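Japanin (Rhipicephalus appendiculatus, PDB 4BOE) binds cholesterol in a lipocalin pocket and modulates the host immune response, blocking the differentiation of dendritic cells from monocytes. Local coordinates at residues P2-A6 and Y97-L102; W40-I46 and A60-K66; K89-F93 and L104-K108. All coordinates share one frame; numbering follows the deposited sequence. Where two conformers were deposited one is given.

Contact 1: residues P2-A6 and Y97-L102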
loop_
_atom_site.group_PDB
_atom_site.type_symbol
_atom_site.label_atom_id
_atom_site.label_comp_id
_atom_site.label_asym_id
_atom_site.label_seq_id
_atom_site.Cartn_x
_atom_site.Cartn_y
_atom_site.Cartn_z
ATOM N N PRO A 2 3.249 3.480 -18.896
ATOM C CA PRO A 2 2.289 3.012 -17.885
ATOM C C PRO A 2 1.746 4.107 -17.002
ATOM O O PRO A 2 2.395 5.139 -16.787
ATOM C CB PRO A 2 3.093 1.989 -17.074
ATOM C CG PRO A 2 4.048 1.452 -18.030
ATOM C CD PRO A 2 4.457 2.636 -18.878
ATOM N N SER A 3 0.535 3.881 -16.495
ATOM C CA SER A 3 -0.144 4.851 -15.628
ATOM C C SER A 3 0.297 4.612 -14.146
ATOM O O SER A 3 0.366 3.460 -13.739
ATOM C CB SER A 3 -1.655 4.736 -15.820
ATOM O OG SER A 3 -1.997 5.224 -17.114
ATOM N N MET A 4 0.643 5.695 -13.380
ATOM C CA MET A 4 1.105 5.586 -11.983
ATOM C C MET A 4 -0.075 5.146 -11.072
ATOM O O MET A 4 -1.042 5.892 -10.937
ATOM C CB MET A 4 1.823 6.879 -11.514
ATOM C CG MET A 4 1.627 7.262 -9.998
ATOM S SD MET A 4 2.487 6.220 -8.874
ATOM C CE MET A 4 3.319 7.314 -7.937
ATOM N N PRO A 5 -0.012 3.938 -10.464
ATOM C CA PRO A 5 -1.150 3.410 -9.695
ATOM C C PRO A 5 -1.669 4.217 -8.470
ATOM O O PRO A 5 -2.883 4.150 -8.184
ATOM C CB PRO A 5 -0.677 2.031 -9.260
ATOM C CG PRO A 5 0.459 1.729 -10.053
ATOM C CD PRO A 5 1.115 2.992 -10.421
ATOM N N ALA A 6 -0.769 4.901 -7.739
ATOM C CA ALA A 6 -1.110 5.694 -6.553
ATOM C C ALA A 6 -2.167 6.775 -6.804
ATOM O O ALA A 6 -3.036 6.991 -5.961
ATOM C CB ALA A 6 0.128 6.325 -5.987
ATOM N N TYR A 97 7.330 1.096 -10.666
ATOM C CA TYR A 97 5.898 0.903 -10.832
ATOM C C TYR A 97 5.594 0.496 -12.251
ATOM O O TYR A 97 6.419 0.633 -13.134
ATOM C CB TYR A 97 5.104 2.182 -10.425
ATOM C CG TYR A 97 5.171 3.348 -11.400
ATOM C CD1 TYR A 97 4.295 3.434 -12.468
ATOM C CD2 TYR A 97 6.133 4.346 -11.268
ATOM C CE1 TYR A 97 4.364 4.481 -13.374
ATOM C CE2 TYR A 97 6.186 5.414 -12.151
ATOM C CZ TYR A 97 5.322 5.457 -13.226
ATOM O OH TYR A 97 5.322 6.493 -14.135
ATOM N N ASP A 98 4.397 0.026 -12.453
ATOM C CA ASP A 98 3.796 -0.303 -13.737
ATOM C C ASP A 98 2.277 -0.030 -13.561
ATOM O O ASP A 98 1.872 0.522 -12.535
ATOM C CB ASP A 98 4.089 -1.764 -14.103
ATOM C CG ASP A 98 4.034 -2.101 -15.590
ATOM O OD1 ASP A 98 3.294 -1.414 -16.335
ATOM O OD2 ASP A 98 4.697 -3.066 -16.002
ATOM N N ASN A 99 1.450 -0.422 -14.526
ATOM C CA ASN A 99 0.004 -0.219 -14.460
ATOM C C ASN A 99 -0.633 -0.900 -13.260
ATOM O O ASN A 99 -1.608 -0.383 -12.734
ATOM C CB ASN A 99 -0.669 -0.766 -15.740
ATOM C CG ASN A 99 -0.273 -0.000 -16.972
ATOM O OD1 ASN A 99 -0.341 1.232 -16.991
ATOM N ND2 ASN A 99 0.142 -0.707 -18.019
ATOM N N ASP A 100 -0.084 -2.059 -12.827
ATOM C CA ASP A 100 -0.715 -2.832 -11.797
ATOM C C ASP A 100 0.153 -3.118 -10.581
ATOM O O ASP A 100 -0.256 -3.916 -9.745
ATOM C CB ASP A 100 -1.275 -4.113 -12.447
ATOM C CG ASP A 100 -2.419 -3.798 -13.434
ATOM O OD1 ASP A 100 -3.571 -3.597 -12.979
ATOM O OD2 ASP A 100 -2.145 -3.647 -14.626
ATOM N N PHE A 101 1.263 -2.408 -10.394
ATOM C CA PHE A 101 2.042 -2.558 -9.164
ATOM C C PHE A 101 2.823 -1.295 -8.825
ATOM O O PHE A 101 3.104 -0.470 -9.681
ATOM C CB PHE A 101 2.937 -3.813 -9.146
ATOM C CG PHE A 101 4.296 -3.603 -9.753
ATOM C CD1 PHE A 101 5.340 -3.105 -8.993
ATOM C CD2 PHE A 101 4.513 -3.824 -11.108
ATOM C CE1 PHE A 101 6.555 -2.793 -9.578
ATOM C CE2 PHE A 101 5.746 -3.532 -11.685
ATOM C CZ PHE A 101 6.753 -3.011 -10.919
ATOM N N LEU A 102 3.107 -1.141 -7.535
ATOM C CA LEU A 102 3.862 -0.038 -7.009
ATOM C C LEU A 102 4.760 -0.528 -5.877
ATOM O O LEU A 102 4.298 -1.249 -4.985
ATOM C CB LEU A 102 2.858 1.021 -6.515
ATOM C CG LEU A 102 3.430 2.248 -5.862
ATOM C CD1 LEU A 102 4.308 3.059 -6.856
ATOM C CD2 LEU A 102 2.325 3.091 -5.280
HETATM O O HOH W 1 -2.146 2.345 -12.855
#
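The phenol ring of Tyr97 takes Met4 over one face: CB stands above the rim, and the sulfur stands higher, almost above the ring centre, SD 4.8 Å from the centroid of the Tyr97 ring, a Met-aromatic contact. Near the plane of the ring, at its edge, comes the carbonyl oxygen of Pro2, while CD of Pro5 approaches obliquely. Tyr97 holds CG between its own backbone N and carbonyl carbon (chi1 74°), which brings the ring against the N-terminal segment. In Met4 the bend at chi2 (72°) brings SD back to 4.2 Å from Leu102 CD1. Pro5, compact and without an N-H to satisfy, fits against the turn, its CG 3.1 Å from Asp98 O and its ring also meeting CB of Leu102. Farther in, Ala6 CB rests on Leu102 CD2 at 4.0 Å.

The polar link is a single direct hydrogen bond, Ser3 N to Asn99 OD1 at 2.8 Å, with the donor tilted 24° from the amide carbonyl plane. A water donates to both Ser3 O and Asn99 O. Asp98 OD1 accepts from Asn99 N at 2.8 Å, helping to hold the turn, which Asp98 N to Phe101 O also closes. The N-terminal segment thus lies across the tight turn of a beta hairpin, strands 91-98 and 101-106, and leads to Ala6, which lines the cholesterol pocket of this lipocalin barrel.

Contact 2: residues W40-I46 and A60-K66. With CLR (cholesterol), chain C.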
loop_
_atom_site.group_PDB
_atom_site.type_symbol
_atom_site.label_atom_id
_atom_site.label_comp_id
_atom_site.label_asym_id
_atom_site.label_seq_id
_atom_site.Cartn_x
_atom_site.Cartn_y
_atom_site.Cartn_z
ATOM N N TRP A 40 -4.232 16.655 -5.584
ATOM C CA TRP A 40 -4.344 15.662 -4.532
ATOM C C TRP A 40 -5.414 14.646 -4.777
ATOM O O TRP A 40 -6.564 15.008 -4.998
ATOM C CB TRP A 40 -4.573 16.343 -3.189
ATOM C CG TRP A 40 -3.397 17.158 -2.758
ATOM C CD1 TRP A 40 -3.119 18.446 -3.118
ATOM C CD2 TRP A 40 -2.252 16.687 -2.033
ATOM N NE1 TRP A 40 -1.874 18.810 -2.646
ATOM C CE2 TRP A 40 -1.350 17.773 -1.920
ATOM C CE3 TRP A 40 -1.896 15.451 -1.476
ATOM C CZ2 TRP A 40 -0.122 17.659 -1.264
ATOM C CZ3 TRP A 40 -0.687 15.338 -0.808
ATOM C CH2 TRP A 40 0.199 16.420 -0.726
ATOM N N VAL A 41 -5.056 13.363 -4.677
ATOM C CA VAL A 41 -6.013 12.264 -4.786
ATOM C C VAL A 41 -6.341 11.825 -3.367
ATOM O O VAL A 41 -5.433 11.620 -2.570
ATOM C CB VAL A 41 -5.442 11.108 -5.651
ATOM C CG1 VAL A 41 -6.293 9.846 -5.532
ATOM C CG2 VAL A 41 -5.359 11.549 -7.112
ATOM N N THR A 42 -7.619 11.601 -3.075
ATOM C CA THR A 42 -8.018 11.118 -1.760
ATOM C C THR A 42 -8.275 9.654 -1.916
ATOM O O THR A 42 -8.978 9.233 -2.834
ATOM C CB THR A 42 -9.235 11.878 -1.169
ATOM O OG1 THR A 42 -8.940 13.257 -1.175
ATOM C CG2 THR A 42 -9.526 11.498 0.278
ATOM N N ARG A 43 -7.684 8.871 -1.024
ATOM C CA ARG A 43 -7.887 7.440 -1.011
ATOM C C ARG A 43 -8.254 7.020 0.425
ATOM O O ARG A 43 -7.922 7.704 1.394
ATOM C CB ARG A 43 -6.610 6.685 -1.419
ATOM C CG ARG A 43 -5.882 7.149 -2.688
ATOM C CD ARG A 43 -4.717 6.168 -2.993
ATOM N NE ARG A 43 -5.265 4.873 -3.373
ATOM C CZ ARG A 43 -5.612 4.489 -4.593
ATOM N NH1 ARG A 43 -5.350 5.260 -5.641
ATOM N NH2 ARG A 43 -6.168 3.296 -4.786
ATOM N N SER A 44 -8.877 5.882 0.547
ATOM C CA SER A 44 -9.136 5.279 1.850
ATOM C C SER A 44 -8.061 4.236 2.145
ATOM O O SER A 44 -7.435 3.727 1.228
ATOM C CB SER A 44 -10.498 4.594 1.866
ATOM O OG SER A 44 -10.517 3.510 0.955
ATOM N N LEU A 45 -7.827 3.954 3.424
ATOM C CA LEU A 45 -6.977 2.883 3.883
ATOM C C LEU A 45 -7.944 1.943 4.590
ATOM O O LEU A 45 -8.584 2.345 5.544
ATOM C CB LEU A 45 -5.886 3.385 4.817
ATOM C CG LEU A 45 -4.928 2.312 5.331
ATOM C CD1 LEU A 45 -4.104 1.693 4.209
ATOM C CD2 LEU A 45 -4.036 2.901 6.335
ATOM N N ILE A 46 -8.130 0.745 4.054
ATOM C CA ILE A 46 -9.062 -0.254 4.538
ATOM C C ILE A 46 -8.271 -1.446 5.092
ATOM O O ILE A 46 -7.290 -1.877 4.496
ATOM C CB ILE A 46 -9.992 -0.711 3.383
ATOM C CG1 ILE A 46 -10.705 0.456 2.682
ATOM C CG2 ILE A 46 -11.013 -1.754 3.836
ATOM C CD1 ILE A 46 -11.576 1.294 3.584
ATOM N N ALA A 60 -11.418 1.684 8.683
ATOM C CA ALA A 60 -11.201 2.585 7.567
ATOM C C ALA A 60 -10.584 3.902 7.976
ATOM O O ALA A 60 -10.992 4.519 8.941
ATOM C CB ALA A 60 -12.490 2.832 6.791
ATOM N N GLY A 61 -9.603 4.332 7.202
ATOM C CA GLY A 61 -8.897 5.568 7.386
ATOM C C GLY A 61 -8.873 6.248 6.047
ATOM O O GLY A 61 -9.414 5.727 5.073
ATOM N N ALA A 62 -8.266 7.403 6.001
ATOM C CA ALA A 62 -8.161 8.177 4.786
ATOM C C ALA A 62 -6.900 8.970 4.745
ATOM O O ALA A 62 -6.306 9.293 5.778
ATOM C CB ALA A 62 -9.351 9.075 4.604
ATOM N N PHE A 63 -6.449 9.196 3.510
ATOM C CA PHE A 63 -5.237 9.940 3.246
ATOM C C PHE A 63 -5.296 10.547 1.851
ATOM O O PHE A 63 -6.111 10.167 1.022
ATOM C CB PHE A 63 -3.989 9.042 3.439
ATOM C CG PHE A 63 -3.865 7.861 2.506
ATOM C CD1 PHE A 63 -4.532 6.669 2.772
ATOM C CD2 PHE A 63 -3.093 7.944 1.356
ATOM C CE1 PHE A 63 -4.452 5.592 1.886
ATOM C CE2 PHE A 63 -3.030 6.869 0.464
ATOM C CZ PHE A 63 -3.675 5.685 0.761
ATOM N N GLN A 64 -4.451 11.501 1.609
ATOM C CA GLN A 64 -4.345 12.093 0.300
ATOM C C GLN A 64 -2.916 11.870 -0.238
ATOM O O GLN A 64 -1.971 11.808 0.537
ATOM C CB GLN A 64 -4.654 13.590 0.359
ATOM C CG GLN A 64 -6.077 13.884 0.759
ATOM C CD GLN A 64 -6.334 15.352 0.607
ATOM O OE1 GLN A 64 -6.897 15.816 -0.380
ATOM N NE2 GLN A 64 -5.764 16.113 1.488
ATOM N N VAL A 65 -2.789 11.753 -1.561
ATOM C CA VAL A 65 -1.507 11.572 -2.234
ATOM C C VAL A 65 -1.352 12.510 -3.417
ATOM O O VAL A 65 -2.303 12.794 -4.145
ATOM C CB VAL A 65 -1.218 10.086 -2.645
ATOM C CG1 VAL A 65 -1.209 9.190 -1.427
ATOM C CG2 VAL A 65 -2.240 9.567 -3.632
ATOM N N LYS A 66 -0.128 12.922 -3.640
ATOM C CA LYS A 66 0.256 13.776 -4.749
ATOM C C LYS A 66 1.475 13.168 -5.435
ATOM O O LYS A 66 2.441 12.838 -4.761
ATOM C CB LYS A 66 0.622 15.192 -4.247
ATOM C CG LYS A 66 0.803 16.227 -5.343
ATOM C CD LYS A 66 1.290 17.565 -4.844
ATOM C CE LYS A 66 2.719 17.538 -4.354
ATOM N NZ LYS A 66 3.298 18.906 -4.227
HETATM C C1 CLR C . -0.124 -2.224 7.573
HETATM C C2 CLR C . 0.060 -3.416 8.511
HETATM C C3 CLR C . 1.147 -4.346 8.017
HETATM C C4 CLR C . 2.449 -3.591 7.843
HETATM C C5 CLR C . 2.299 -2.341 7.003
HETATM C C6 CLR C . 3.136 -2.105 6.000
HETATM C C7 CLR C . 3.089 -0.911 5.100
HETATM C C8 CLR C . 2.236 0.216 5.671
HETATM C C9 CLR C . 0.917 -0.365 6.231
HETATM C C10 CLR C . 1.156 -1.395 7.381
HETATM C C11 CLR C . -0.084 0.742 6.609
HETATM C C12 CLR C . -0.299 1.777 5.505
HETATM C C13 CLR C . 1.016 2.412 5.017
HETATM C C14 CLR C . 1.930 1.246 4.586
HETATM C C15 CLR C . 3.086 1.946 3.863
HETATM C C16 CLR C . 2.379 3.059 3.089
HETATM C C17 CLR C . 0.949 3.174 3.673
HETATM C C18 CLR C . 1.637 3.284 6.127
HETATM C C19 CLR C . 1.518 -0.708 8.717
HETATM C C20 CLR C . 0.411 4.617 3.641
HETATM C C21 CLR C . -1.016 4.738 4.195
HETATM C C22 CLR C . 0.495 5.206 2.222
HETATM C C23 CLR C . -0.039 4.321 1.069
HETATM C C24 CLR C . 0.072 5.003 -0.262
HETATM C C25 CLR C . -0.188 4.238 -1.542
HETATM C C26 CLR C . -0.504 2.764 -1.530
HETATM C C27 CLR C . -0.907 4.990 -2.634
HETATM O O1 CLR C . 1.354 -5.374 8.996
HETATM O O HOH W 2 -8.125 15.273 -2.783
#
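Backbone hydrogen bonds join Val41 with Val65, Arg43 with Phe63 and Leu45 with Gly61, two to each pair, in an antiparallel ladder. The exception in geometry is Leu45 N, 2.9 Å from Gly61 O but 62° out of the carbonyl plane.

Two CH-pi contacts follow. Lys66 lays its aliphatic chain over the indole of Trp40, CB 3.6 Å from the centroid of the six-membered ring, and Arg43 CB sits over one face of the Phe63 ring, 4.2 Å from its centroid. An alanine in place of Trp40 would probably leave the Lys66 methylenes without their flat support and the cation of Lys77 without its ring.

Apolar packing lines the inner side. Phenylalanine suits position Phe63, being flat and apolar on both faces: cholesterol C21 covers the face opposite Arg43. Leu45 CB meets the ring edge, and Leu45 CD2 lies 4.0 Å from cholesterol C12.

Among polar contacts, one water bridges Trp40 O, Thr42 OG1 and Gln64 OE1. Arg43 bonds through NE to Thr31 OG1, NH1 to the Ala6 and Asn8 carbonyls, and NH2 to that of Gln10. The chemistry implies a two-faced hairpin: apolar groups and an arginine whose three nitrogens all have partners toward the sterol, a mixed face behind, where Thr42 and Gln64 share a water.

Contact 3: residues K89-F93 and L104-K108. With CLR (cholesterol), chain C.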
loop_
_atom_site.group_PDB
_atom_site.type_symbol
_atom_site.label_atom_id
_atom_site.label_comp_id
_atom_site.label_asym_id
_atom_site.label_seq_id
_atom_site.Cartn_x
_atom_site.Cartn_y
_atom_site.Cartn_z
ATOM N N LYS A 89 4.142 8.109 6.710
ATOM C CA LYS A 89 5.126 9.186 6.574
ATOM C C LYS A 89 4.614 10.226 5.573
ATOM O O LYS A 89 3.714 9.913 4.782
ATOM C CB LYS A 89 6.453 8.615 6.065
ATOM C CG LYS A 89 7.016 7.477 6.891
ATOM C CD LYS A 89 7.333 7.879 8.315
ATOM C CE LYS A 89 8.102 6.821 9.067
ATOM N NZ LYS A 89 7.328 6.290 10.228
ATOM N N PRO A 90 5.207 11.446 5.569
ATOM C CA PRO A 90 4.773 12.451 4.597
ATOM C C PRO A 90 5.299 12.232 3.173
ATOM O O PRO A 90 4.750 12.812 2.248
ATOM C CB PRO A 90 5.229 13.790 5.195
ATOM C CG PRO A 90 6.168 13.472 6.249
ATOM C CD PRO A 90 6.115 12.025 6.586
ATOM N N ASP A 91 6.307 11.375 2.984
ATOM C CA ASP A 91 6.860 11.090 1.659
ATOM C C ASP A 91 7.392 9.682 1.581
ATOM O O ASP A 91 7.887 9.162 2.560
ATOM C CB ASP A 91 8.051 12.013 1.311
ATOM C CG ASP A 91 7.784 13.501 1.406
ATOM O OD1 ASP A 91 7.254 14.072 0.426
ATOM O OD2 ASP A 91 8.161 14.102 2.432
ATOM N N TYR A 92 7.331 9.099 0.392
ATOM C CA TYR A 92 7.876 7.787 0.104
ATOM C C TYR A 92 8.663 7.847 -1.172
ATOM O O TYR A 92 8.327 8.600 -2.070
ATOM C CB TYR A 92 6.757 6.755 -0.058
ATOM C CG TYR A 92 6.120 6.393 1.252
ATOM C CD1 TYR A 92 6.717 5.479 2.106
ATOM C CD2 TYR A 92 4.966 7.035 1.687
ATOM C CE1 TYR A 92 6.172 5.190 3.349
ATOM C CE2 TYR A 92 4.427 6.777 2.949
ATOM C CZ TYR A 92 5.027 5.845 3.767
ATOM O OH TYR A 92 4.498 5.598 4.993
ATOM N N PHE A 93 9.697 7.023 -1.253
ATOM C CA PHE A 93 10.509 6.909 -2.445
ATOM C C PHE A 93 9.841 5.871 -3.350
ATOM O O PHE A 93 9.493 4.787 -2.878
ATOM C CB PHE A 93 11.907 6.467 -2.028
ATOM C CG PHE A 93 12.872 6.198 -3.146
ATOM C CD1 PHE A 93 12.832 6.934 -4.309
ATOM C CD2 PHE A 93 13.864 5.255 -3.006
ATOM C CE1 PHE A 93 13.740 6.698 -5.330
ATOM C CE2 PHE A 93 14.762 5.014 -4.033
ATOM C CZ PHE A 93 14.694 5.737 -5.187
ATOM N N LEU A 104 7.221 1.002 -2.947
ATOM C CA LEU A 104 7.600 2.181 -2.179
ATOM C C LEU A 104 8.628 1.883 -1.120
ATOM O O LEU A 104 8.608 0.803 -0.558
ATOM C CB LEU A 104 6.360 2.759 -1.465
ATOM C CG LEU A 104 5.207 3.197 -2.300
ATOM C CD1 LEU A 104 4.052 3.693 -1.379
ATOM C CD2 LEU A 104 5.634 4.265 -3.301
ATOM N N SER A 105 9.487 2.854 -0.807
ATOM C CA SER A 105 10.517 2.718 0.244
ATOM C C SER A 105 10.439 3.916 1.163
ATOM O O SER A 105 10.099 5.004 0.725
ATOM C CB SER A 105 11.953 2.679 -0.318
ATOM O OG SER A 105 12.316 1.459 -0.929
ATOM N N ASP A 106 10.903 3.741 2.386
ATOM C CA ASP A 106 11.027 4.839 3.336
ATOM C C ASP A 106 12.173 5.803 2.937
ATOM O O ASP A 106 13.213 5.364 2.458
ATOM C CB ASP A 106 11.307 4.307 4.757
ATOM C CG ASP A 106 10.987 5.355 5.793
ATOM O OD1 ASP A 106 9.795 5.645 5.980
ATOM O OD2 ASP A 106 11.930 5.998 6.294
ATOM N N LEU A 107 11.996 7.098 3.197
ATOM C CA LEU A 107 12.989 8.137 2.876
ATOM C C LEU A 107 14.122 8.278 3.878
ATOM O O LEU A 107 15.261 8.388 3.456
ATOM C CB LEU A 107 12.315 9.518 2.747
ATOM C CG LEU A 107 12.468 10.209 1.408
ATOM C CD1 LEU A 107 11.563 9.583 0.393
ATOM C CD2 LEU A 107 12.172 11.702 1.539
ATOM N N LYS A 108 13.815 8.345 5.178
ATOM C CA LYS A 108 14.790 8.671 6.230
ATOM C C LYS A 108 15.554 7.497 6.877
ATOM O O LYS A 108 16.535 7.757 7.586
ATOM C CB LYS A 108 14.100 9.494 7.335
ATOM C CG LYS A 108 13.584 10.853 6.843
ATOM C CD LYS A 108 12.831 11.611 7.934
ATOM C CE LYS A 108 12.340 12.970 7.479
ATOM N NZ LYS A 108 11.083 12.884 6.686
HETATM C C1 CLR C . -0.124 -2.224 7.573
HETATM C C2 CLR C . 0.060 -3.416 8.511
HETATM C C3 CLR C . 1.147 -4.346 8.017
HETATM C C4 CLR C . 2.449 -3.591 7.843
HETATM C C5 CLR C . 2.299 -2.341 7.003
HETATM C C6 CLR C . 3.136 -2.105 6.000
HETATM C C7 CLR C . 3.089 -0.911 5.100
HETATM C C8 CLR C . 2.236 0.216 5.671
HETATM C C9 CLR C . 0.917 -0.365 6.231
HETATM C C10 CLR C . 1.156 -1.395 7.381
HETATM C C11 CLR C . -0.084 0.742 6.609
HETATM C C12 CLR C . -0.299 1.777 5.505
HETATM C C13 CLR C . 1.016 2.412 5.017
HETATM C C14 CLR C . 1.930 1.246 4.586
HETATM C C15 CLR C . 3.086 1.946 3.863
HETATM C C16 CLR C . 2.379 3.059 3.089
HETATM C C17 CLR C . 0.949 3.174 3.673
HETATM C C18 CLR C . 1.637 3.284 6.127
HETATM C C19 CLR C . 1.518 -0.708 8.717
HETATM C C20 CLR C . 0.411 4.617 3.641
HETATM C C21 CLR C . -1.016 4.738 4.195
HETATM C C22 CLR C . 0.495 5.206 2.222
HETATM C C23 CLR C . -0.039 4.321 1.069
HETATM C C24 CLR C . 0.072 5.003 -0.262
HETATM C C25 CLR C . -0.188 4.238 -1.542
HETATM C C26 CLR C . -0.504 2.764 -1.530
HETATM C C27 CLR C . -0.907 4.990 -2.634
HETATM O O1 CLR C . 1.354 -5.374 8.996
HETATM O O HOH W 3 9.555 7.820 4.222
HETATM O O HOH W 4 9.301 10.732 5.118
HETATM O O HOH W 5 9.776 13.261 4.306
#
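Phe93 and Ser105 form the tight part of this contact, their backbones joined by two hydrogen bonds, Phe93 N to Ser105 O at 2.9 Å and Ser105 N to Phe93 O at 2.8 Å. Beside them the Tyr92 ring turns its edge to Ser105 O, and its CB meets CD2 of Leu104, 4.2 Å away. Tyrosine suits this place because its ring end, CZ and OH, packs on cholesterol, OH lying 3.8 Å from C16 of the sterol, while OH also accepts a hydrogen bond from Lys89 N at 3.1 Å. With CG anti to the carbonyl carbon (chi1 -73°), the ring is directed into the pocket.

Toward the open end of the hairpin the strands part, and water takes over from direct bonds. On this solvent side Leu107 lies along the other flank, CD1 against the Phe93 backbone N at 3.6 Å and CD2 against CB of Asp91. One water donates to Asp91 O and, weakly, to Asp106 OD1, and accepts from Leu107 N; another links Asp91 OD2 to NZ of the poorly ordered Lys108. Lys89 crosses Asp106 at about a right angle, but its methylenes do the touching, CG 3.5 Å from OD1 of Asp106. NZ stays 5.0 Å from that oxygen and bonds instead to Gly87 O, so attraction between the charges is probably modest.

The hairpin is flanked in the sheet by strand 73-78, paired with strand 91-98 and sending Arg75 to a salt bridge with Asp91, and by strand 114-118, which pairs with strand 101-106 and packs Ser115 and Trp117 on Leu104.

From the N terminus, residues 2-6 run ahead of the first strand, and contact 1 closes the longest loop by bringing them to the turn between strands 91-98 and 101-106. Contact 2 falls wholly within that loop, as the hairpin of strands 40-49 and 59-66. Contact 3 comes after contact 2 along the chain and crosses contact 1, because their segments alternate: 89-93 lies before 97-102 and 104-108 after it. The centres of contacts 1 and 3 are about 17 Å apart. Contacts 1 and 2 meet directly at Ala6 and Arg43. Contacts 2 and 3 do not touch, yet both reach cholesterol, so separate hairpins of one curled sheet share the ligand.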